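PDB 3O0Y: lipoprotein from Colwellia psychrerythraea, which is of unknown function but is probably a lipoprotein, of a family grouped with the MA clan of metallopeptidases, and may bind lipid. Local coordinates for residues 150-155 with 218-223; 165-170 with 244-249. All coordinates share one frame; numbering follows the deposited sequence.

In the fold
From the N terminus, the chain reaches helix 144-154 and then helix 161-172, which follows it directly. These carry the first halves of contacts 1 and 2. The chain later forms helix 219-228 and helix 236-268, again consecutive, and these supply the second halves. Contact 1 closes a mostly helical span of 62 residues and contact 2 one of 73. Their segments alternate along the chain, so the closures cross and neither nests in the other. The contact centres lie about 11 Å apart. Tyr167 of contact 2 joins them, its OH forming a probable hydrogen bond with Phe220 O of contact 1 at 2.7 Å. Together they tie two consecutive helix pairs into one cluster of packed helices.

Contact 1: 150-155 with 218-223; sequences RVMQND and HPFVNV
Gln153 sets its CG beside the backbone N (chi1 -67°) and then runs extended, which carries its amide across to Phe220 and Pro219. Met152 starts the same way and runs extended to SD, which comes beside the Phe220 ring; the bend at chi3 (62°) turns CE alone, toward CE1 of that ring. The Gln153 amide stands nearly upright on the phenyl ring, the planes 80° apart. Gln153 NE2 sits over one face, off toward the rim, 3.5 Å from Phe220 CD1. Gln153 OE1 lies 3.8 Å from Pro219 CB. At the ring edge, Met152 CB is 4.0 Å from Phe220 CE1. Met152 SD makes an oblique Met-aromatic contact, 5.2 Å from the centroid of the Phe220 ring. The C-terminal turn of helix 144-154 packs on the first turn of helix 219-228, the two running nearly parallel. His218 is the N-cap of the second helix, where ND1 accepts a nearly straight bond from Phe220 N at 3.0 Å. Without the Gln153 amide, as with an alanine here, the face of Phe220 and the Pro219 ring would probably lose the group that packs on them. Val223 CG1 packs against Gln153 O at 3.6 Å, and that oxygen also accepts from Lys227 NZ.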
loop_
_atom_site.group_PDB
_atom_site.type_symbol
_atom_site.label_atom_id
_atom_site.label_comp_id
_atom_site.label_asym_id
_atom_site.label_seq_id
_atom_site.Cartn_x
_atom_site.Cartn_y
_atom_site.Cartn_z
ATOM N N ARG A 150 5.675 -13.329 -0.908
ATOM C CA ARG A 150 6.105 -12.229 -1.789
ATOM C C ARG A 150 7.460 -11.598 -1.383
ATOM O O ARG A 150 8.316 -11.314 -2.243
ATOM C CB ARG A 150 4.991 -11.132 -1.925
ATOM C CG ARG A 150 5.387 -9.928 -2.830
ATOM C CD ARG A 150 4.934 -9.868 -4.363
ATOM N NE ARG A 150 5.255 -8.538 -5.001
ATOM C CZ ARG A 150 5.432 -8.256 -6.311
ATOM N NH1 ARG A 150 5.344 -9.170 -7.307
ATOM N NH2 ARG A 150 5.720 -7.000 -6.615
ATOM N N VAL A 151 7.636 -11.350 -0.087
ATOM C CA VAL A 151 8.886 -10.759 0.412
ATOM C C VAL A 151 10.048 -11.723 0.147
ATOM O O VAL A 151 11.142 -11.310 -0.270
ATOM C CB VAL A 151 8.820 -10.343 1.884
ATOM C CG1 VAL A 151 10.239 -9.989 2.451
ATOM C CG2 VAL A 151 7.844 -9.166 2.076
ATOM N N MET A 152 9.803 -12.984 0.476
ATOM C CA MET A 152 10.841 -13.990 0.332
ATOM C C MET A 152 11.268 -14.131 -1.134
ATOM O O MET A 152 12.444 -14.328 -1.415
ATOM C CB MET A 152 10.374 -15.332 0.901
ATOM C CG MET A 152 10.300 -15.401 2.443
ATOM S SD MET A 152 9.851 -17.027 3.170
ATOM C CE MET A 152 11.326 -17.952 2.500
ATOM N N GLN A 153 10.343 -13.959 -2.085
ATOM C CA GLN A 153 10.655 -14.197 -3.471
ATOM C C GLN A 153 11.196 -12.943 -4.136
ATOM O O GLN A 153 11.920 -13.029 -5.131
ATOM C CB GLN A 153 9.432 -14.734 -4.216
ATOM C CG GLN A 153 9.009 -16.119 -3.780
ATOM C CD GLN A 153 7.666 -16.541 -4.320
ATOM O OE1 GLN A 153 7.152 -15.971 -5.281
ATOM N NE2 GLN A 153 7.036 -17.482 -3.623
ATOM N N ASN A 154 10.889 -11.781 -3.591
ATOM C CA ASN A 154 11.306 -10.531 -4.221
ATOM C C ASN A 154 12.402 -9.783 -3.533
ATOM O O ASN A 154 13.207 -9.134 -4.182
ATOM C CB ASN A 154 10.056 -9.630 -4.371
ATOM C CG ASN A 154 9.180 -10.138 -5.481
ATOM O OD1 ASN A 154 9.483 -9.903 -6.668
ATOM N ND2 ASN A 154 8.205 -10.956 -5.138
ATOM N N ASP A 155 12.319 -9.685 -2.221
ATOM C CA ASP A 155 13.160 -8.783 -1.480
ATOM C C ASP A 155 14.301 -9.470 -0.753
ATOM O O ASP A 155 15.292 -8.842 -0.433
ATOM C CB ASP A 155 12.301 -8.063 -0.432
ATOM C CG ASP A 155 11.146 -7.285 -1.062
ATOM O OD1 ASP A 155 11.409 -6.436 -1.929
ATOM O OD2 ASP A 155 9.995 -7.500 -0.622
ATOM N N HIS A 218 7.033 -25.137 -7.775
ATOM C CA HIS A 218 6.465 -24.014 -7.055
ATOM C C HIS A 218 7.336 -22.759 -7.269
ATOM O O HIS A 218 8.591 -22.834 -7.383
ATOM C CB HIS A 218 6.365 -24.335 -5.577
ATOM C CG HIS A 218 5.471 -23.399 -4.831
ATOM N ND1 HIS A 218 5.932 -22.218 -4.264
ATOM C CD2 HIS A 218 4.139 -23.462 -4.577
ATOM C CE1 HIS A 218 4.898 -21.584 -3.722
ATOM N NE2 HIS A 218 3.799 -22.313 -3.897
ATOM N N PRO A 219 6.708 -21.554 -7.206
ATOM C CA PRO A 219 7.570 -20.374 -7.330
ATOM C C PRO A 219 8.669 -20.260 -6.300
ATOM O O PRO A 219 9.719 -19.680 -6.592
ATOM C CB PRO A 219 6.582 -19.220 -7.220
ATOM C CG PRO A 219 5.339 -19.763 -7.805
ATOM C CD PRO A 219 5.280 -21.190 -7.412
ATOM N N PHE A 220 8.447 -20.754 -5.104
ATOM C CA PHE A 220 9.535 -20.730 -4.108
ATOM C C PHE A 220 10.796 -21.412 -4.671
ATOM O O PHE A 220 11.916 -20.983 -4.406
ATOM C CB PHE A 220 9.118 -21.445 -2.826
ATOM C CG PHE A 220 8.455 -20.557 -1.757
ATOM C CD1 PHE A 220 8.963 -19.351 -1.371
ATOM C CD2 PHE A 220 7.328 -21.055 -1.074
ATOM C CE1 PHE A 220 8.360 -18.616 -0.330
ATOM C CE2 PHE A 220 6.737 -20.334 -0.062
ATOM C CZ PHE A 220 7.257 -19.116 0.306
ATOM N N VAL A 221 10.606 -22.570 -5.323
ATOM C CA VAL A 221 11.717 -23.300 -6.012
ATOM C C VAL A 221 12.237 -22.570 -7.253
ATOM O O VAL A 221 13.444 -22.397 -7.425
ATOM C CB VAL A 221 11.283 -24.675 -6.447
ATOM C CG1 VAL A 221 12.504 -25.411 -7.084
ATOM C CG2 VAL A 221 10.686 -25.427 -5.252
ATOM N N ASN A 222 11.347 -22.169 -8.152
ATOM C CA ASN A 222 11.783 -21.535 -9.391
ATOM C C ASN A 222 12.528 -20.199 -9.196
ATOM O O ASN A 222 13.515 -19.907 -9.888
ATOM C CB ASN A 222 10.583 -21.412 -10.350
ATOM C CG ASN A 222 10.102 -22.772 -10.919
ATOM O OD1 ASN A 222 8.928 -22.921 -11.292
ATOM N ND2 ASN A 222 10.989 -23.708 -11.029
ATOM N N VAL A 223 12.059 -19.372 -8.250
ATOM C CA VAL A 223 12.785 -18.185 -7.889
ATOM C C VAL A 223 14.140 -18.533 -7.336
ATOM O O VAL A 223 15.136 -17.927 -7.671
ATOM C CB VAL A 223 11.978 -17.369 -6.826
ATOM C CG1 VAL A 223 12.898 -16.261 -6.263
ATOM C CG2 VAL A 223 10.649 -16.852 -7.523
#

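Contact 2: 165-170 with 244-249; sequences LDYIVR and TQVIAK
Two nearly parallel helices pack side by side here, as neighbours in a helical part of the DUF885 chain. Helices 161-172 and 236-268 run in the same direction at this point, with segment axes 9.6 Å apart and crossing at 15°. Ile168 is the central residue of the contact. Its CG1, CD1 and CG2 spread the contact over three side chains of the second helix. Ile168 CG1 lies 3.6 Å from Val246 CG2, the two side chains meeting at a slant. The end of the chain reaches Gln245, with Ile168 CD1 3.8 Å from Gln245 CB. The branch methyl, Ile168 CG2, takes the other direction and meets Lys249 CE at 3.8 Å. The first torsion (chi1 -72°) decides which branch goes which way, with CG1 beside the backbone N and CG2 opposite it. The lysine chain bends at chi2 (-61°), and its aliphatic part crosses the isoleucine at about a right angle. Lys249 CG also lies 3.8 Å from Ile168 O. Val246 is shared between two residues, since Val246 CG2 also meets the edge of the Tyr167 ring, 4.1 Å from Tyr167 CD2. The outer end of the tyrosine is buried, and its OH is hydrogen-bonded to Phe220 O. Leu165 adds a looser contact at the border, near the Gln245 amide. Helix 219-228 lines the same seam: its Phe224 meets both the Tyr167 ring and Val246, while Val221 touches Val246 and Ile247. Helix 144-154 lies against helix 161-172 as well, with Met152 touching Tyr167 and Arg170.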
loop_
_atom_site.group_PDB
_atom_site.type_symbol
_atom_site.label_atom_id
_atom_site.label_comp_id
_atom_site.label_asym_id
_atom_site.label_seq_id
_atom_site.Cartn_x
_atom_site.Cartn_y
_atom_site.Cartn_z
ATOM N N LEU A 165 20.827 -20.402 2.708
ATOM C CA LEU A 165 20.465 -21.165 3.887
ATOM C C LEU A 165 19.435 -20.377 4.729
ATOM O O LEU A 165 18.512 -20.963 5.297
ATOM C CB LEU A 165 21.692 -21.522 4.704
ATOM C CG LEU A 165 22.618 -22.618 4.093
ATOM C CD1 LEU A 165 23.935 -22.725 4.866
ATOM C CD2 LEU A 165 21.912 -23.988 4.021
ATOM N N ASP A 166 19.541 -19.063 4.780
ATOM C CA ASP A 166 18.454 -18.278 5.432
ATOM C C ASP A 166 17.036 -18.475 4.830
ATOM O O ASP A 166 15.992 -18.507 5.550
ATOM C CB ASP A 166 18.748 -16.793 5.393
ATOM C CG ASP A 166 19.958 -16.367 6.243
ATOM O OD1 ASP A 166 20.397 -17.116 7.119
ATOM O OD2 ASP A 166 20.505 -15.258 5.971
ATOM N N TYR A 167 17.001 -18.644 3.510
ATOM C CA TYR A 167 15.748 -18.909 2.776
ATOM C C TYR A 167 15.188 -20.271 3.162
ATOM O O TYR A 167 14.002 -20.403 3.465
ATOM C CB TYR A 167 16.069 -18.799 1.273
ATOM C CG TYR A 167 14.967 -18.842 0.275
ATOM C CD1 TYR A 167 14.257 -17.699 -0.042
ATOM C CD2 TYR A 167 14.607 -20.040 -0.357
ATOM C CE1 TYR A 167 13.289 -17.705 -1.100
ATOM C CE2 TYR A 167 13.675 -20.046 -1.412
ATOM C CZ TYR A 167 12.985 -18.901 -1.724
ATOM O OH TYR A 167 12.038 -18.901 -2.722
ATOM N N ILE A 168 16.071 -21.268 3.262
ATOM C CA ILE A 168 15.679 -22.615 3.640
ATOM C C ILE A 168 15.130 -22.675 5.052
ATOM O O ILE A 168 14.100 -23.329 5.327
ATOM C CB ILE A 168 16.871 -23.597 3.397
ATOM C CG1 ILE A 168 17.034 -23.774 1.892
ATOM C CG2 ILE A 168 16.641 -24.959 4.088
ATOM C CD1 ILE A 168 18.447 -24.270 1.497
ATOM N N VAL A 169 15.845 -22.017 5.943
ATOM C CA VAL A 169 15.481 -21.966 7.356
ATOM C C VAL A 169 14.101 -21.283 7.534
ATOM O O VAL A 169 13.274 -21.709 8.350
ATOM C CB VAL A 169 16.581 -21.295 8.142
ATOM C CG1 VAL A 169 16.109 -20.937 9.523
ATOM C CG2 VAL A 169 17.820 -22.262 8.163
ATOM N N ARG A 170 13.881 -20.231 6.756
ATOM C CA ARG A 170 12.559 -19.568 6.785
ATOM C C ARG A 170 11.442 -20.486 6.328
ATOM O O ARG A 170 10.394 -20.614 7.010
ATOM C CB ARG A 170 12.620 -18.264 5.965
ATOM C CG ARG A 170 13.215 -17.149 6.821
ATOM C CD ARG A 170 13.054 -15.771 6.158
ATOM N NE ARG A 170 13.151 -14.669 7.127
ATOM C CZ ARG A 170 13.446 -13.418 6.801
ATOM N NH1 ARG A 170 13.616 -13.063 5.535
ATOM N NH2 ARG A 170 13.482 -12.503 7.749
ATOM N N THR A 244 17.558 -28.873 -4.018
ATOM C CA THR A 244 16.908 -30.031 -3.419
ATOM C C THR A 244 16.389 -29.775 -2.023
ATOM O O THR A 244 15.289 -30.248 -1.655
ATOM C CB THR A 244 17.866 -31.264 -3.418
ATOM O OG1 THR A 244 18.258 -31.481 -4.772
ATOM C CG2 THR A 244 17.165 -32.508 -2.812
ATOM N N GLN A 245 17.182 -29.057 -1.238
ATOM C CA GLN A 245 16.793 -28.671 0.114
ATOM C C GLN A 245 15.564 -27.743 0.122
ATOM O O GLN A 245 14.646 -27.914 0.944
ATOM C CB GLN A 245 17.955 -28.010 0.835
ATOM C CG GLN A 245 19.033 -28.992 1.263
ATOM C CD GLN A 245 20.189 -28.273 1.909
ATOM O OE1 GLN A 245 20.037 -27.672 2.980
ATOM N NE2 GLN A 245 21.365 -28.355 1.281
ATOM N N VAL A 246 15.496 -26.856 -0.839
ATOM C CA VAL A 246 14.361 -25.957 -0.997
ATOM C C VAL A 246 13.141 -26.744 -1.378
ATOM O O VAL A 246 12.117 -26.592 -0.744
ATOM C CB VAL A 246 14.610 -24.822 -2.019
ATOM C CG1 VAL A 246 13.252 -24.064 -2.336
ATOM C CG2 VAL A 246 15.680 -23.834 -1.420
ATOM N N ILE A 247 13.280 -27.655 -2.341
ATOM C CA ILE A 247 12.165 -28.514 -2.736
ATOM C C ILE A 247 11.648 -29.326 -1.576
ATOM O O ILE A 247 10.433 -29.490 -1.443
ATOM C CB ILE A 247 12.556 -29.484 -3.899
ATOM C CG1 ILE A 247 12.845 -28.668 -5.161
ATOM C CG2 ILE A 247 11.433 -30.552 -4.070
ATOM C CD1 ILE A 247 13.607 -29.453 -6.295
ATOM N N ALA A 248 12.553 -29.859 -0.765
ATOM C CA ALA A 248 12.170 -30.609 0.421
ATOM C C ALA A 248 11.349 -29.771 1.410
ATOM O O ALA A 248 10.312 -30.227 1.910
ATOM C CB ALA A 248 13.376 -31.196 1.108
ATOM N N LYS A 249 11.785 -28.553 1.710
ATOM C CA LYS A 249 10.963 -27.721 2.607
ATOM C C LYS A 249 9.600 -27.407 2.021
ATOM O O LYS A 249 8.603 -27.341 2.747
ATOM C CB LYS A 249 11.667 -26.426 2.980
ATOM C CG LYS A 249 12.990 -26.573 3.707
ATOM C CD LYS A 249 12.847 -27.287 5.001
ATOM C CE LYS A 249 14.175 -27.299 5.763
ATOM N NZ LYS A 249 14.067 -28.117 6.984
#